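Long-range contact in EvdMO1 (Micromonospora carbonacea, PDB 5T39), which probably transfers a methyl group from S-adenosylmethionine to a sugar during everninomicin biosynthesis, through the methyltransferase domain of a fused methyltransferase-oxidase: residues Y174-Y179 and D246-G251. Sequence-based numbering, arbitrary orientation.
Sequences YLSTHY and DIVVVG
Leu175 and Thr177 each exchange a pair of backbone hydrogen bonds, with Val249 and Ile247 respectively, Leu175 N reaching Val249 O at 2.9 Å, and so zip together two antiparallel strands whose axes approach to 4.8 Å. On the side of the sheet bearing Tyr174, the ring of that residue meets Val248 CG1 obliquely, its CZ 3.7 Å away. The other methyl, Val248 CG2, lies against Ser176 OG, which shares a water that bonds only weakly to Ile247 O. On the opposite face, Thr177 CG2 and Ile247 CG2 run side by side at 3.8 Å, and the edge of the Tyr179 ring abuts the isoleucine; helix 218-228 packs against Ile247 on that face. This is the Rossmann-like methyltransferase sheet, order 3-2-1-4-5-7-6, where the antiparallel seventh strand 244-252 is inserted between 172-180 and 232-239. Toward the C-terminal end of strand 172-180, His178, with CG anti to the carbonyl carbon (chi1 -62°), presents ND1 to Asp246 OD1, which lies in the ring plane, in a weak, bent bond of 2.8 Å, the ring and carboxylate turned 55° apart. ND1 also bonds Cys245 O, while Asp246 OD2 bridges to Arg239. A leucine in place of His178 would probably leave Asp246 OD1 and Cys245 O without this donor. The imidazole also meets the Trp215 ring, planes about 5° apart.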
ATOM      1  N   TYR A 174      -8.076   3.954  -3.442  1.00  7.50           N
ATOM      2  CA  TYR A 174      -8.555   3.149  -2.325  1.00  7.91           C
ATOM      3  C   TYR A 174      -7.534   3.376  -1.225  1.00  7.54           C
ATOM      4  O   TYR A 174      -6.383   2.950  -1.353  1.00  8.27           O
ATOM      5  CB  TYR A 174      -8.642   1.684  -2.730  1.00  8.30           C
ATOM      6  CG  TYR A 174      -9.208   0.746  -1.694  1.00  9.09           C
ATOM      7  CD1 TYR A 174     -10.492   0.238  -1.818  1.00 10.25           C
ATOM      8  CD2 TYR A 174      -8.455   0.356  -0.597  1.00  9.25           C
ATOM      9  CE1 TYR A 174     -11.008  -0.639  -0.887  1.00 10.81           C
ATOM     10  CE2 TYR A 174      -8.963  -0.527   0.334  1.00 10.40           C
ATOM     11  CZ  TYR A 174     -10.242  -1.018   0.177  1.00 11.06           C
ATOM     12  OH  TYR A 174     -10.784  -1.898   1.081  1.00 12.67           O
ATOM     13  N   LEU A 175      -7.927   4.112  -0.196  1.00  7.53           N
ATOM     14  CA  LEU A 175      -7.018   4.588   0.839  1.00  7.59           C
ATOM     15  C   LEU A 175      -7.380   3.933   2.163  1.00  7.83           C
ATOM     16  O   LEU A 175      -8.492   4.112   2.658  1.00  8.98           O
ATOM     17  CB  LEU A 175      -7.136   6.108   0.963  1.00  8.11           C
ATOM     18  CG  LEU A 175      -6.302   6.740   2.079  1.00  8.61           C
ATOM     19  CD1 LEU A 175      -4.817   6.606   1.763  1.00  9.19           C
ATOM     20  CD2 LEU A 175      -6.698   8.193   2.268  1.00  9.50           C
ATOM     21  N   SER A 176      -6.432   3.214   2.755  1.00  7.80           N
ATOM     22  CA  SER A 176      -6.592   2.661   4.093  1.00  8.31           C
ATOM     23  C   SER A 176      -5.479   3.255   4.939  1.00  8.35           C
ATOM     24  O   SER A 176      -4.301   3.112   4.592  1.00  8.51           O
ATOM     25  CB  SER A 176      -6.500   1.140   4.043  1.00  9.23           C
ATOM     26  OG  SER A 176      -6.616   0.574   5.332  1.00 10.26           O
ATOM     27  N   THR A 177      -5.848   3.971   6.004  1.00  8.48           N
ATOM     28  CA  THR A 177      -4.858   4.691   6.786  1.00  8.55           C
ATOM     29  C   THR A 177      -5.341   4.892   8.211  1.00  8.88           C
ATOM     30  O   THR A 177      -6.539   4.883   8.494  1.00 10.02           O
ATOM     31  CB  THR A 177      -4.548   6.056   6.143  1.00  8.98           C
ATOM     32  OG1 THR A 177      -3.430   6.659   6.802  1.00  9.42           O
ATOM     33  CG2 THR A 177      -5.743   6.994   6.158  1.00  9.50           C
ATOM     34  N   HIS A 178      -4.380   5.127   9.095  1.00  9.20           N
ATOM     35  CA  HIS A 178      -4.684   5.752  10.367  1.00 10.11           C
ATOM     36  C   HIS A 178      -4.744   7.270  10.221  1.00 10.18           C
ATOM     37  O   HIS A 178      -4.175   7.863   9.301  1.00 10.51           O
ATOM     38  CB  HIS A 178      -3.603   5.448  11.392  1.00 11.95           C
ATOM     39  CG  HIS A 178      -3.461   3.998  11.711  1.00 14.21           C
ATOM     40  ND1 HIS A 178      -4.491   3.242  12.224  1.00 15.96           N
ATOM     41  CD2 HIS A 178      -2.393   3.170  11.622  1.00 16.53           C
ATOM     42  CE1 HIS A 178      -4.071   2.005  12.418  1.00 18.06           C
ATOM     43  NE2 HIS A 178      -2.800   1.935  12.064  1.00 18.46           N
ATOM     44  N   TYR A 179      -5.425   7.893  11.177  1.00 10.00           N
ATOM     45  CA  TYR A 179      -5.376   9.332  11.372  1.00 10.19           C
ATOM     46  C   TYR A 179      -5.440   9.562  12.877  1.00 10.77           C
ATOM     47  O   TYR A 179      -5.720   8.642  13.648  1.00 11.09           O
ATOM     48  CB  TYR A 179      -6.460  10.085  10.568  1.00 10.49           C
ATOM     49  CG  TYR A 179      -7.868   9.864  11.050  1.00 10.15           C
ATOM     50  CD1 TYR A 179      -8.685   8.879  10.501  1.00  9.62           C
ATOM     51  CD2 TYR A 179      -8.388  10.649  12.070  1.00 10.39           C
ATOM     52  CE1 TYR A 179      -9.979   8.686  10.965  1.00 10.10           C
ATOM     53  CE2 TYR A 179      -9.667  10.463  12.534  1.00 10.70           C
ATOM     54  CZ  TYR A 179     -10.459   9.480  11.991  1.00 10.60           C
ATOM     55  OH  TYR A 179     -11.731   9.307  12.496  1.00 11.70           O
ATOM     56  N   ASP A 246      -8.790   4.614  12.610  1.00 11.10           N
ATOM     57  CA  ASP A 246      -8.615   3.828  11.396  1.00 11.19           C
ATOM     58  C   ASP A 246      -9.691   4.225  10.396  1.00 10.45           C
ATOM     59  O   ASP A 246     -10.849   4.408  10.778  1.00 10.97           O
ATOM     60  CB  ASP A 246      -8.813   2.323  11.660  1.00 12.98           C
ATOM     61  CG  ASP A 246      -7.974   1.784  12.799  1.00 15.30           C
ATOM     62  OD1 ASP A 246      -6.979   2.410  13.211  1.00 16.27           O
ATOM     63  OD2 ASP A 246      -8.332   0.694  13.282  1.00 17.37           O
ATOM     64  N   ILE A 247      -9.340   4.315   9.116  1.00  9.53           N
ATOM     65  CA  ILE A 247     -10.340   4.619   8.100  1.00  9.03           C
ATOM     66  C   ILE A 247      -9.949   3.956   6.785  1.00  8.80           C
ATOM     67  O   ILE A 247      -8.764   3.826   6.444  1.00  9.17           O
ATOM     68  CB  ILE A 247     -10.563   6.148   7.968  1.00  8.96           C
ATOM     69  CG1 ILE A 247     -11.904   6.462   7.293  1.00  9.44           C
ATOM     70  CG2 ILE A 247      -9.398   6.815   7.242  1.00  9.40           C
ATOM     71  CD1 ILE A 247     -12.257   7.942   7.328  1.00  9.95           C
ATOM     72  N   VAL A 248     -10.971   3.542   6.042  1.00  8.84           N
ATOM     73  CA  VAL A 248     -10.835   3.098   4.663  1.00  8.82           C
ATOM     74  C   VAL A 248     -11.809   3.925   3.846  1.00  8.62           C
ATOM     75  O   VAL A 248     -13.011   3.934   4.135  1.00  9.19           O
ATOM     76  CB  VAL A 248     -11.129   1.596   4.498  1.00  9.90           C
ATOM     77  CG1 VAL A 248     -10.919   1.180   3.051  1.00 10.85           C
ATOM     78  CG2 VAL A 248     -10.266   0.751   5.436  1.00 11.07           C
ATOM     79  N   VAL A 249     -11.300   4.610   2.833  1.00  8.55           N
ATOM     80  CA  VAL A 249     -12.138   5.433   1.977  1.00  8.92           C
ATOM     81  C   VAL A 249     -11.804   5.155   0.528  1.00  8.69           C
ATOM     82  O   VAL A 249     -10.685   4.757   0.179  1.00  9.60           O
ATOM     83  CB  VAL A 249     -12.016   6.947   2.235  1.00 10.25           C
ATOM     84  CG1 VAL A 249     -12.248   7.272   3.681  1.00 10.93           C
ATOM     85  CG2 VAL A 249     -10.692   7.495   1.782  1.00 11.45           C
ATOM     86  N   VAL A 250     -12.790   5.392  -0.321  1.00  8.70           N
ATOM     87  CA  VAL A 250     -12.606   5.453  -1.756  1.00  9.02           C
ATOM     88  C   VAL A 250     -12.744   6.909  -2.164  1.00  8.96           C
ATOM     89  O   VAL A 250     -13.774   7.538  -1.898  1.00 10.22           O
ATOM     90  CB  VAL A 250     -13.641   4.589  -2.489  1.00 10.76           C
ATOM     91  CG1 VAL A 250     -13.439   4.705  -3.985  1.00 12.62           C
ATOM     92  CG2 VAL A 250     -13.564   3.144  -2.030  1.00 12.22           C
ATOM     93  N   GLY A 251     -11.708   7.456  -2.777  1.00  9.01           N
ATOM     94  CA  GLY A 251     -11.733   8.806  -3.303  1.00  9.21           C
ATOM     95  C   GLY A 251     -11.864   8.760  -4.814  1.00  9.21           C
ATOM     96  O   GLY A 251     -11.199   7.959  -5.480  1.00  9.45           O
TER
HETATM   97  O   HOH W   1      -7.921   1.253   8.179  1.00 32.45           O